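Local coordinates for allantoicase (Saccharomyces cerevisiae, PDB 1O59), which catalyses the hydrolysis of allantoate to (S)-ureidoglycolate and urea, a step of allantoin breakdown that lets yeast use purines as secondary nitrogen sources, at residues A[34-39]-A[189-194]; A[100-105]-A[194-199]; A[110-115]-A[161-166]. All coordinates share one frame; numbering follows the deposited sequence. Where two conformers were deposited one is given.

Overall arrangement
All three contacts reach one antiparallel sheet of the N-terminal beta-sandwich. Contacts 1 and 2 share strand 186-196 and meet at Gly194. Strand 105-113 joins contact 3 to them: it pairs with strand 186-196 on one side and with strand 160-164 on the other. Contacts 1 and 3 are buried, and their centres lie about 10 Å apart. Contact 2 runs out to exposed Ala103 and Pro199. In contact 3, regular strand pairing gains a side-chain bond from His161, and the Phe163 ring covers Gly110. Contact 1 is a short pairing that ends in a turn, with a carboxylate and a water. Contact 2 has one hydrogen bond and small apolar groups.

Contact 1: A[34-39]-A[189-194]; sequences AVDVIG and RFRLYG
The tight part of this contact is the CD1 methyl of Ile38, which sits over one face of the Phe190 ring. It lies 3.7 Å from the ring centroid, a CH-pi contact, and is offset toward the rim. Ile38 carries CG1 between its backbone N and carbonyl carbon (chi1 65°); with the chain extended beyond CG1, CD1 reaches segment 189-194. The same methyl touches Leu192 CB at 3.7 Å. Ile177 of strand 176-182 packs against Ile38, Phe190 and Leu192, so this end faces the second sheet.

The backbone pairing is short. Val35 and Gly194 form an antiparallel hydrogen-bonded pair, with Gly194 N to Val35 O at 2.9 Å. Asp36 and Tyr193 are the next, non-hydrogen-bonded pair. The chain then leaves the strand through a type I turn from Asp36 to Gly39. Val37 N still reaches back to Leu192 O at 3.0 Å. Strand 35-36 is a brief addition to strand 186-196 of the beta-sandwich, and the latter belongs to the first allantoicase repeat.

The other side is looser and partly exposed at Asp36, Arg191 and Tyr193. Asp36 has CG anti to its backbone N (chi1 176°), which brings OD1 within 3.1 Å of Leu192 N, its donor, above the carboxylate plane. Asp36 OD2 stays 4.1 Å from Arg191 NH1, beyond a salt bridge. Water 1 spans that gap, donating to Asp36 OD2 and Phe190 O and accepting from Arg191 NH1, which also bonds to Gln62 O. The Tyr193 ring edge lies near Val35 C, with Tyr193 CE1 3.7 Å from Asp36 CB; Phe24 and Ile28 of helix 21-31 pack against Tyr193.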
ATOM      1  N   ALA A  34       4.874  -7.381  -0.952  1.00 59.01           N
ATOM      2  CA  ALA A  34       4.144  -6.765   0.133  1.00 59.17           C
ATOM      3  C   ALA A  34       3.626  -5.378  -0.198  1.00 59.79           C
ATOM      4  O   ALA A  34       4.147  -4.689  -1.087  1.00 59.86           O
ATOM      5  CB  ALA A  34       5.012  -6.688   1.338  1.00 59.31           C
ATOM      6  N   VAL A  35       2.615  -4.975   0.575  1.00 60.24           N
ATOM      7  CA  VAL A  35       1.947  -3.678   0.470  1.00 60.75           C
ATOM      8  C   VAL A  35       1.688  -3.132   1.876  1.00 60.72           C
ATOM      9  O   VAL A  35       1.765  -3.877   2.852  1.00 60.80           O
ATOM     10  CB  VAL A  35       0.601  -3.807  -0.273  1.00 61.00           C
ATOM     11  CG1 VAL A  35       0.810  -4.319  -1.709  1.00 61.41           C
ATOM     12  CG2 VAL A  35      -0.368  -4.732   0.505  1.00 60.92           C
ATOM     13  N   ASP A  36       1.376  -1.840   1.967  1.00 60.71           N
ATOM     14  CA  ASP A  36       0.979  -1.206   3.240  1.00 60.42           C
ATOM     15  C   ASP A  36      -0.460  -1.588   3.606  1.00 60.73           C
ATOM     16  O   ASP A  36      -1.456  -0.966   3.152  1.00 60.39           O
ATOM     17  CB  ASP A  36       1.156   0.305   3.163  1.00 60.35           C
ATOM     18  CG  ASP A  36       0.679   1.026   4.407  1.00 60.75           C
ATOM     19  OD1 ASP A  36       0.629   0.377   5.488  1.00 61.75           O
ATOM     20  OD2 ASP A  36       0.344   2.249   4.379  1.00 56.09           O
ATOM     21  N   VAL A  37      -0.560  -2.619   4.445  1.00 60.53           N
ATOM     22  CA  VAL A  37      -1.836  -3.234   4.735  1.00 60.85           C
ATOM     23  C   VAL A  37      -2.664  -2.426   5.736  1.00 60.94           C
ATOM     24  O   VAL A  37      -3.824  -2.767   5.967  1.00 60.91           O
ATOM     25  CB  VAL A  37      -1.667  -4.679   5.254  1.00 60.99           C
ATOM     26  CG1 VAL A  37      -1.046  -5.583   4.181  1.00 60.40           C
ATOM     27  CG2 VAL A  37      -0.833  -4.698   6.561  1.00 62.11           C
ATOM     28  N   ILE A  38      -2.060  -1.395   6.350  1.00 61.12           N
ATOM     29  CA  ILE A  38      -2.770  -0.498   7.271  1.00 61.41           C
ATOM     30  C   ILE A  38      -3.085   0.878   6.694  1.00 61.63           C
ATOM     31  O   ILE A  38      -3.725   1.688   7.375  1.00 61.74           O
ATOM     32  CB  ILE A  38      -2.020  -0.313   8.606  1.00 61.29           C
ATOM     33  CG1 ILE A  38      -0.678   0.400   8.395  1.00 62.15           C
ATOM     34  CG2 ILE A  38      -1.842  -1.657   9.268  1.00 63.28           C
ATOM     35  CD1 ILE A  38       0.146   0.572   9.646  1.00 61.00           C
ATOM     36  N   GLY A  39      -2.633   1.144   5.466  1.00 61.65           N
ATOM     37  CA  GLY A  39      -2.947   2.405   4.790  1.00 61.21           C
ATOM     38  C   GLY A  39      -4.449   2.589   4.659  1.00 60.98           C
ATOM     39  O   GLY A  39      -5.151   1.638   4.328  1.00 60.37           O
ATOM     40  N   ARG A 189       3.860   9.386  10.332  1.00 60.21           N
ATOM     41  CA  ARG A 189       3.304   8.286   9.538  1.00 60.51           C
ATOM     42  C   ARG A 189       3.729   6.935  10.002  1.00 60.77           C
ATOM     43  O   ARG A 189       4.877   6.749  10.466  1.00 61.66           O
ATOM     44  CB  ARG A 189       3.683   8.395   8.059  1.00 60.23           C
ATOM     45  CG  ARG A 189       3.016   9.553   7.305  1.00 59.04           C
ATOM     46  CD  ARG A 189       1.512   9.472   7.226  1.00 59.52           C
ATOM     47  NE  ARG A 189       0.969  10.600   6.442  1.00 59.68           N
ATOM     48  CZ  ARG A 189       0.718  11.816   6.922  1.00 59.82           C
ATOM     49  NH1 ARG A 189       0.882  12.109   8.205  1.00 60.12           N
ATOM     50  NH2 ARG A 189       0.242  12.739   6.111  1.00 60.47           N
ATOM     51  N   PHE A 190       2.824   5.971   9.826  1.00 61.07           N
ATOM     52  CA  PHE A 190       3.142   4.549  10.087  1.00 61.48           C
ATOM     53  C   PHE A 190       2.669   3.652   8.951  1.00 61.68           C
ATOM     54  O   PHE A 190       1.471   3.524   8.721  1.00 63.09           O
ATOM     55  CB  PHE A 190       2.525   4.116  11.417  1.00 61.51           C
ATOM     56  CG  PHE A 190       2.699   2.640  11.758  1.00 61.60           C
ATOM     57  CD1 PHE A 190       3.899   1.946  11.471  1.00 62.93           C
ATOM     58  CD2 PHE A 190       1.673   1.956  12.416  1.00 60.80           C
ATOM     59  CE1 PHE A 190       4.048   0.597  11.805  1.00 61.64           C
ATOM     60  CE2 PHE A 190       1.832   0.619  12.777  1.00 61.54           C
ATOM     61  CZ  PHE A 190       3.022  -0.060  12.467  1.00 61.74           C
ATOM     62  N   ARG A 191       3.618   3.066   8.227  1.00 62.28           N
ATOM     63  CA  ARG A 191       3.324   2.091   7.176  1.00 62.25           C
ATOM     64  C   ARG A 191       3.708   0.697   7.663  1.00 62.04           C
ATOM     65  O   ARG A 191       4.770   0.526   8.217  1.00 62.44           O
ATOM     66  CB  ARG A 191       4.171   2.389   5.928  1.00 62.64           C
ATOM     67  CG  ARG A 191       4.223   3.837   5.468  1.00 62.99           C
ATOM     68  CD  ARG A 191       2.869   4.477   5.303  1.00 63.40           C
ATOM     69  NE  ARG A 191       2.884   5.818   4.690  1.00 62.33           N
ATOM     70  CZ  ARG A 191       1.809   6.616   4.656  1.00 62.79           C
ATOM     71  NH1 ARG A 191       0.681   6.228   5.250  1.00 62.83           N
ATOM     72  NH2 ARG A 191       1.857   7.806   4.062  1.00 62.53           N
ATOM     73  N   LEU A 192       2.872  -0.304   7.446  1.00 61.47           N
ATOM     74  CA  LEU A 192       3.271  -1.675   7.758  1.00 61.10           C
ATOM     75  C   LEU A 192       3.092  -2.609   6.544  1.00 61.08           C
ATOM     76  O   LEU A 192       1.974  -2.805   6.040  1.00 60.45           O
ATOM     77  CB  LEU A 192       2.532  -2.216   8.998  1.00 60.87           C
ATOM     78  CG  LEU A 192       3.213  -3.465   9.573  1.00 60.99           C
ATOM     79  CD1 LEU A 192       4.519  -3.151  10.340  1.00 57.81           C
ATOM     80  CD2 LEU A 192       2.262  -4.206  10.450  1.00 61.37           C
ATOM     81  N   TYR A 193       4.211  -3.170   6.075  1.00 60.87           N
ATOM     82  CA  TYR A 193       4.200  -3.981   4.856  1.00 61.18           C
ATOM     83  C   TYR A 193       3.959  -5.456   5.117  1.00 61.14           C
ATOM     84  O   TYR A 193       4.694  -6.085   5.910  1.00 62.22           O
ATOM     85  CB  TYR A 193       5.488  -3.752   4.007  1.00 61.07           C
ATOM     86  CG  TYR A 193       5.604  -2.294   3.641  1.00 60.43           C
ATOM     87  CD1 TYR A 193       4.689  -1.723   2.760  1.00 61.72           C
ATOM     88  CD2 TYR A 193       6.572  -1.471   4.221  1.00 59.97           C
ATOM     89  CE1 TYR A 193       4.741  -0.375   2.436  1.00 61.61           C
ATOM     90  CE2 TYR A 193       6.630  -0.127   3.907  1.00 60.42           C
ATOM     91  CZ  TYR A 193       5.700   0.414   3.004  1.00 60.31           C
ATOM     92  OH  TYR A 193       5.691   1.736   2.673  1.00 59.07           O
ATOM     93  N   GLY A 194       2.958  -6.011   4.434  1.00 60.42           N
ATOM     94  CA  GLY A 194       2.696  -7.447   4.545  1.00 60.95           C
ATOM     95  C   GLY A 194       2.260  -8.115   3.247  1.00 61.10           C
ATOM     96  O   GLY A 194       1.772  -7.464   2.344  1.00 60.53           O
TER
HETATM   97  O   HOH W   1      -0.279   3.921   6.408  1.00 34.19           O

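Contact 2: A[100-105]-A[194-199]; sequences MGVAAA and GRVVPP
Ala105 and Val196 form a single antiparallel, non-hydrogen-bonded pair where strand 105-113 begins and strand 186-196 ends, at one end of these two strands of the beta-sandwich. Their CA atoms are 4.4 Å apart. Segment 100-105 is otherwise the loop that brings the chain over from strand 94-99 in the other sheet.

One hydrogen bond crosses the contact. Val197 N donates to Ala104 O at 3.0 Å, and the bond is nearly straight (171° at the hydrogen). The donor stands above the carbonyl plane, 38° out of it. A CA-H...O contact lies beside it, from Ala105 CA to Arg195 O at 3.3 Å.

The rest is apolar. Val102 and Val196 reach toward each other tip to tip, with Val102 CG1 3.8 Å from Val196 CG2. Val196 holds CG1 anti to its backbone N (chi1 176°), and both of its methyls then face Val102. Val37 also packs on Val102, which ties this loop to the turn of contact 1. Ala104 CB lies loosely against Val197 CB at 4.3 Å. At the exposed end, Ala103 CB and Pro199 CB come only within 4.4 Å of each other.

The CB of Arg195 is directed away from the loop. The inner end of the contact is closer. Gly194 has no side chain beside Ala105, whose CB methyl rests 3.3 Å from Arg195 O.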
HETATM    1  N   MSE A 100      -6.384  -3.791   9.535  1.00 58.41           N
HETATM    2  CA  MSE A 100      -5.948  -3.743   8.137  1.00 56.99           C
HETATM    3  C   MSE A 100      -7.144  -3.575   7.209  1.00 58.40           C
HETATM    4  O   MSE A 100      -8.276  -3.938   7.538  1.00 57.65           O
HETATM    5  CB  MSE A 100      -5.249  -5.044   7.711  1.00 56.99           C
HETATM    6  CG  MSE A 100      -4.027  -5.399   8.500  1.00 55.91           C
HETATM    7 SE   MSE A 100      -3.385  -7.162   8.025  0.50 48.56          SE
HETATM    8  CE  MSE A 100      -2.196  -7.267   9.322  1.00 52.30           C
ATOM      9  N   GLY A 101      -6.854  -3.077   6.010  1.00 59.41           N
ATOM     10  CA  GLY A 101      -7.877  -2.951   4.991  1.00 59.88           C
ATOM     11  C   GLY A 101      -8.015  -4.234   4.216  1.00 60.17           C
ATOM     12  O   GLY A 101      -9.025  -4.485   3.620  1.00 60.29           O
ATOM     13  N   VAL A 102      -6.968  -5.046   4.208  1.00 61.37           N
ATOM     14  CA  VAL A 102      -7.044  -6.414   3.679  1.00 61.19           C
ATOM     15  C   VAL A 102      -7.507  -7.367   4.783  1.00 61.23           C
ATOM     16  O   VAL A 102      -7.473  -7.036   5.958  1.00 61.84           O
ATOM     17  CB  VAL A 102      -5.692  -6.869   3.136  1.00 61.05           C
ATOM     18  CG1 VAL A 102      -5.287  -5.951   2.009  1.00 60.61           C
ATOM     19  CG2 VAL A 102      -4.621  -6.894   4.245  1.00 60.60           C
ATOM     20  N   ALA A 103      -7.930  -8.554   4.386  1.00 61.38           N
ATOM     21  CA  ALA A 103      -8.479  -9.545   5.312  1.00 61.17           C
ATOM     22  C   ALA A 103      -7.464 -10.128   6.321  1.00 61.07           C
ATOM     23  O   ALA A 103      -7.860 -10.500   7.441  1.00 61.88           O
ATOM     24  CB  ALA A 103      -9.094 -10.673   4.512  1.00 60.88           C
ATOM     25  N   ALA A 104      -6.197 -10.244   5.897  1.00 59.82           N
ATOM     26  CA  ALA A 104      -5.130 -10.834   6.674  1.00 58.98           C
ATOM     27  C   ALA A 104      -3.798 -10.731   5.914  1.00 59.13           C
ATOM     28  O   ALA A 104      -3.763 -10.640   4.689  1.00 59.54           O
ATOM     29  CB  ALA A 104      -5.441 -12.280   6.975  1.00 58.99           C
ATOM     30  N   ALA A 105      -2.692 -10.750   6.640  1.00 58.86           N
ATOM     31  CA  ALA A 105      -1.377 -10.700   6.022  1.00 58.35           C
ATOM     32  C   ALA A 105      -0.258 -11.243   6.930  1.00 58.18           C
ATOM     33  O   ALA A 105      -0.357 -11.213   8.163  1.00 57.75           O
ATOM     34  CB  ALA A 105      -1.065  -9.258   5.613  1.00 57.97           C
ATOM     35  N   GLY A 194       2.958  -6.011   4.434  1.00 60.42           N
ATOM     36  CA  GLY A 194       2.696  -7.447   4.545  1.00 60.95           C
ATOM     37  C   GLY A 194       2.260  -8.115   3.247  1.00 61.10           C
ATOM     38  O   GLY A 194       1.772  -7.464   2.344  1.00 60.53           O
ATOM     39  N   ARG A 195       2.470  -9.422   3.158  1.00 61.76           N
ATOM     40  CA  ARG A 195       2.083 -10.187   1.994  1.00 62.46           C
ATOM     41  C   ARG A 195       0.656 -10.555   2.300  1.00 63.25           C
ATOM     42  O   ARG A 195       0.394 -11.189   3.304  1.00 63.09           O
ATOM     43  CB  ARG A 195       2.980 -11.430   1.798  1.00 62.51           C
ATOM     44  CG  ARG A 195       3.031 -11.970   0.386  0.50 62.52           C
ATOM     45  CD  ARG A 195       1.740 -12.590  -0.117  0.50 62.78           C
ATOM     46  NE  ARG A 195       1.884 -12.991  -1.515  0.50 62.82           N
ATOM     47  CZ  ARG A 195       1.440 -12.316  -2.567  0.50 61.55           C
ATOM     48  NH1 ARG A 195       0.766 -11.193  -2.426  0.50 59.60           N
ATOM     49  NH2 ARG A 195       1.670 -12.794  -3.782  0.50 62.82           N
ATOM     50  N   VAL A 196      -0.266 -10.132   1.440  1.00 64.53           N
ATOM     51  CA  VAL A 196      -1.678 -10.331   1.675  1.00 65.43           C
ATOM     52  C   VAL A 196      -2.030 -11.785   1.468  1.00 67.15           C
ATOM     53  O   VAL A 196      -1.533 -12.435   0.554  1.00 66.37           O
ATOM     54  CB  VAL A 196      -2.555  -9.425   0.755  1.00 65.14           C
ATOM     55  CG1 VAL A 196      -4.048  -9.724   0.942  1.00 65.15           C
ATOM     56  CG2 VAL A 196      -2.271  -7.973   1.010  1.00 63.98           C
ATOM     57  N   VAL A 197      -2.875 -12.278   2.365  1.00 69.89           N
ATOM     58  CA  VAL A 197      -3.528 -13.566   2.230  1.00 72.21           C
ATOM     59  C   VAL A 197      -4.915 -13.358   1.621  1.00 75.02           C
ATOM     60  O   VAL A 197      -5.787 -12.747   2.265  1.00 75.75           O
ATOM     61  CB  VAL A 197      -3.734 -14.229   3.603  1.00 71.98           C
ATOM     62  CG1 VAL A 197      -4.385 -15.606   3.436  1.00 72.15           C
ATOM     63  CG2 VAL A 197      -2.401 -14.335   4.351  1.00 72.40           C
ATOM     64  N   PRO A 198      -5.157 -13.861   0.415  1.00 77.86           N
ATOM     65  CA  PRO A 198      -6.497 -13.751  -0.151  1.00 80.17           C
ATOM     66  C   PRO A 198      -7.523 -14.578   0.696  1.00 81.91           C
ATOM     67  O   PRO A 198      -7.162 -15.652   1.264  1.00 82.39           O
ATOM     68  CB  PRO A 198      -6.339 -14.355  -1.559  1.00 80.31           C
ATOM     69  CG  PRO A 198      -5.149 -15.313  -1.452  1.00 79.46           C
ATOM     70  CD  PRO A 198      -4.234 -14.625  -0.458  1.00 78.23           C
ATOM     71  N   PRO A 199      -8.782 -14.109   0.764  1.00 83.09           N
ATOM     72  CA  PRO A 199      -9.852 -14.815   1.514  1.00 82.80           C
ATOM     73  C   PRO A 199     -10.540 -15.920   0.690  1.00 82.75           C
ATOM     74  O   PRO A 199     -10.070 -17.067   0.670  1.00 82.52           O
ATOM     75  CB  PRO A 199     -10.851 -13.679   1.802  1.00 83.41           C
ATOM     76  CG  PRO A 199     -10.792 -12.839   0.511  1.00 83.46           C
ATOM     77  CD  PRO A 199      -9.296 -12.870   0.126  1.00 83.25           C
TER

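Contact 3: A[110-115]-A[161-166]; sequences GEIDTA and HLFVRG
Strands 105-113 and 160-164 are antiparallel neighbours in a sheet of the first repeat's beta-sandwich, and here Gly110, Glu111 and Ile112 pair with Phe163, Leu162 and His161. Gly110 and Phe163 exchange two backbone hydrogen bonds, with Gly110 N to Phe163 O at 2.9 Å. The Phe163 ring folds back over the glycine: its CG lies between the backbone N and the carbonyl carbon (chi1 57°). Gly110 CA is 3.8 Å from the ring centroid, a CH-pi contact over the face. Gly110 has no side chain, and the ring lies over its backbone. Ile112 CG1 meets the ring atom CE1 of Phe163 at 3.9 Å.

Glu111 and Leu162 lie side by side on the other face, pointing the same way. The carboxylate of Glu111 forms a salt bridge with Arg160. Thr114 OG1, bonded to Gly156 O and Gln159 N, sits at the edge of the His161 ring, 3.7 Å from His161 CE1. His161 NE2 accepts from Gly156 N, so the ring is held at both nitrogens. Ile112 O takes two bonds from opposite faces of its plane: one from His161 N, the other from His161 ND1 at 2.7 Å, in the plane of the imidazole.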
ATOM      1  N   GLY A 110       8.178  -2.287   7.598  1.00 56.87           N
ATOM      2  CA  GLY A 110       7.383  -1.074   7.738  1.00 57.49           C
ATOM      3  C   GLY A 110       8.165   0.208   7.689  1.00 58.06           C
ATOM      4  O   GLY A 110       9.376   0.215   7.462  1.00 58.43           O
ATOM      5  N   GLU A 111       7.441   1.303   7.871  1.00 59.32           N
ATOM      6  CA  GLU A 111       8.018   2.638   8.000  1.00 60.27           C
ATOM      7  C   GLU A 111       7.428   3.395   9.189  1.00 60.14           C
ATOM      8  O   GLU A 111       6.186   3.459   9.378  1.00 60.81           O
ATOM      9  CB  GLU A 111       7.806   3.498   6.735  1.00 60.17           C
ATOM     10  CG  GLU A 111       8.308   4.951   6.931  1.00 60.17           C
ATOM     11  CD  GLU A 111       8.111   5.895   5.728  1.00 62.01           C
ATOM     12  OE1 GLU A 111       7.853   5.426   4.588  1.00 65.93           O
ATOM     13  OE2 GLU A 111       8.234   7.132   5.929  1.00 63.23           O
ATOM     14  N   ILE A 112       8.323   4.008   9.943  1.00 59.94           N
ATOM     15  CA  ILE A 112       7.958   5.001  10.932  1.00 60.31           C
ATOM     16  C   ILE A 112       8.600   6.331  10.541  1.00 60.27           C
ATOM     17  O   ILE A 112       9.835   6.449  10.457  1.00 59.25           O
ATOM     18  CB  ILE A 112       8.406   4.549  12.347  1.00 61.01           C
ATOM     19  CG1 ILE A 112       7.518   3.378  12.857  1.00 61.17           C
ATOM     20  CG2 ILE A 112       8.413   5.721  13.343  1.00 60.52           C
ATOM     21  CD1 ILE A 112       6.111   3.801  13.280  1.00 61.76           C
ATOM     22  N   ASP A 113       7.733   7.310  10.265  1.00 60.47           N
ATOM     23  CA  ASP A 113       8.150   8.680   9.947  1.00 60.66           C
ATOM     24  C   ASP A 113       7.820   9.653  11.105  1.00 59.91           C
ATOM     25  O   ASP A 113       6.646   9.927  11.406  1.00 60.68           O
ATOM     26  CB  ASP A 113       7.463   9.129   8.641  1.00 60.70           C
ATOM     27  CG  ASP A 113       8.077  10.419   8.026  1.00 62.04           C
ATOM     28  OD1 ASP A 113       9.021  11.056   8.617  1.00 61.29           O
ATOM     29  OD2 ASP A 113       7.645  10.863   6.929  1.00 63.75           O
ATOM     30  N   THR A 114       8.849  10.185  11.739  1.00 58.95           N
ATOM     31  CA  THR A 114       8.684  11.194  12.789  1.00 58.57           C
ATOM     32  C   THR A 114       8.760  12.619  12.245  1.00 58.85           C
ATOM     33  O   THR A 114       9.050  13.537  12.991  1.00 59.27           O
ATOM     34  CB  THR A 114       9.773  11.008  13.896  1.00 58.21           C
ATOM     35  OG1 THR A 114      11.083  11.000  13.318  1.00 55.83           O
ATOM     36  CG2 THR A 114       9.674   9.652  14.562  1.00 56.84           C
ATOM     37  N   ALA A 115       8.503  12.807  10.952  1.00 59.48           N
ATOM     38  CA  ALA A 115       8.576  14.130  10.294  1.00 59.74           C
ATOM     39  C   ALA A 115       8.020  15.294  11.098  1.00 60.75           C
ATOM     40  O   ALA A 115       6.858  15.272  11.549  1.00 61.28           O
ATOM     41  CB  ALA A 115       7.881  14.087   8.938  1.00 59.72           C
ATOM     42  N   HIS A 161      12.092   6.057   8.944  1.00 62.59           N
ATOM     43  CA  HIS A 161      12.821   4.868   9.311  1.00 62.14           C
ATOM     44  C   HIS A 161      12.168   3.729   8.566  1.00 61.78           C
ATOM     45  O   HIS A 161      10.960   3.498   8.709  1.00 62.25           O
ATOM     46  CB  HIS A 161      12.768   4.587  10.817  1.00 62.44           C
ATOM     47  CG  HIS A 161      13.052   5.773  11.683  1.00 62.67           C
ATOM     48  ND1 HIS A 161      12.131   6.780  11.889  1.00 61.99           N
ATOM     49  CD2 HIS A 161      14.136   6.088  12.435  1.00 62.27           C
ATOM     50  CE1 HIS A 161      12.644   7.672  12.720  1.00 63.88           C
ATOM     51  NE2 HIS A 161      13.856   7.274  13.070  1.00 62.09           N
ATOM     52  N   LEU A 162      12.987   3.019   7.799  1.00 61.35           N
ATOM     53  CA  LEU A 162      12.567   1.946   6.928  1.00 61.11           C
ATOM     54  C   LEU A 162      13.157   0.668   7.481  1.00 61.14           C
ATOM     55  O   LEU A 162      14.398   0.490   7.518  1.00 60.32           O
ATOM     56  CB  LEU A 162      13.093   2.211   5.518  1.00 61.30           C
ATOM     57  CG  LEU A 162      12.773   3.592   4.928  1.00 62.07           C
ATOM     58  CD1 LEU A 162      13.414   3.737   3.572  1.00 63.22           C
ATOM     59  CD2 LEU A 162      11.267   3.819   4.822  1.00 63.30           C
ATOM     60  N   PHE A 163      12.271  -0.220   7.931  1.00 60.99           N
ATOM     61  CA  PHE A 163      12.702  -1.463   8.595  1.00 60.64           C
ATOM     62  C   PHE A 163      12.112  -2.750   7.967  1.00 60.39           C
ATOM     63  O   PHE A 163      10.995  -2.782   7.410  1.00 58.60           O
ATOM     64  CB  PHE A 163      12.438  -1.406  10.116  1.00 60.35           C
ATOM     65  CG  PHE A 163      11.013  -1.135  10.463  1.00 60.26           C
ATOM     66  CD1 PHE A 163      10.565   0.179  10.629  1.00 59.09           C
ATOM     67  CD2 PHE A 163      10.104  -2.198  10.573  1.00 60.86           C
ATOM     68  CE1 PHE A 163       9.222   0.442  10.925  1.00 61.60           C
ATOM     69  CE2 PHE A 163       8.765  -1.975  10.846  1.00 60.39           C
ATOM     70  CZ  PHE A 163       8.306  -0.634  11.029  1.00 62.11           C
ATOM     71  N   VAL A 164      12.926  -3.796   8.072  1.00 60.85           N
ATOM     72  CA  VAL A 164      12.560  -5.148   7.711  1.00 61.47           C
ATOM     73  C   VAL A 164      12.836  -6.000   8.938  1.00 61.79           C
ATOM     74  O   VAL A 164      13.860  -5.841   9.593  1.00 60.97           O
ATOM     75  CB  VAL A 164      13.441  -5.649   6.540  1.00 61.94           C
ATOM     76  CG1 VAL A 164      13.113  -7.106   6.165  1.00 61.61           C
ATOM     77  CG2 VAL A 164      13.297  -4.710   5.333  1.00 62.39           C
ATOM     78  N   ARG A 165      11.921  -6.909   9.240  1.00 62.65           N
ATOM     79  CA  ARG A 165      12.151  -7.894  10.296  1.00 63.25           C
ATOM     80  C   ARG A 165      13.339  -8.773   9.973  1.00 63.54           C
ATOM     81  O   ARG A 165      13.442  -9.305   8.864  1.00 63.64           O
ATOM     82  CB  ARG A 165      10.964  -8.833  10.446  1.00 63.27           C
ATOM     83  CG  ARG A 165       9.640  -8.194  10.685  1.00 64.04           C
ATOM     84  CD  ARG A 165       8.540  -9.211  10.648  1.00 63.76           C
ATOM     85  NE  ARG A 165       8.438  -9.868  11.933  1.00 63.92           N
ATOM     86  CZ  ARG A 165       8.842 -11.083  12.224  1.00 62.97           C
ATOM     87  NH1 ARG A 165       9.380 -11.894  11.326  1.00 64.23           N
ATOM     88  NH2 ARG A 165       8.679 -11.501  13.460  1.00 64.53           N
ATOM     89  N   GLY A 166      14.199  -8.986  10.960  1.00 64.06           N
ATOM     90  CA  GLY A 166      15.324  -9.895  10.791  1.00 64.40           C
ATOM     91  C   GLY A 166      14.951 -11.290  10.297  1.00 64.75           C
ATOM     92  O   GLY A 166      15.710 -11.910   9.537  1.00 64.86           O
TER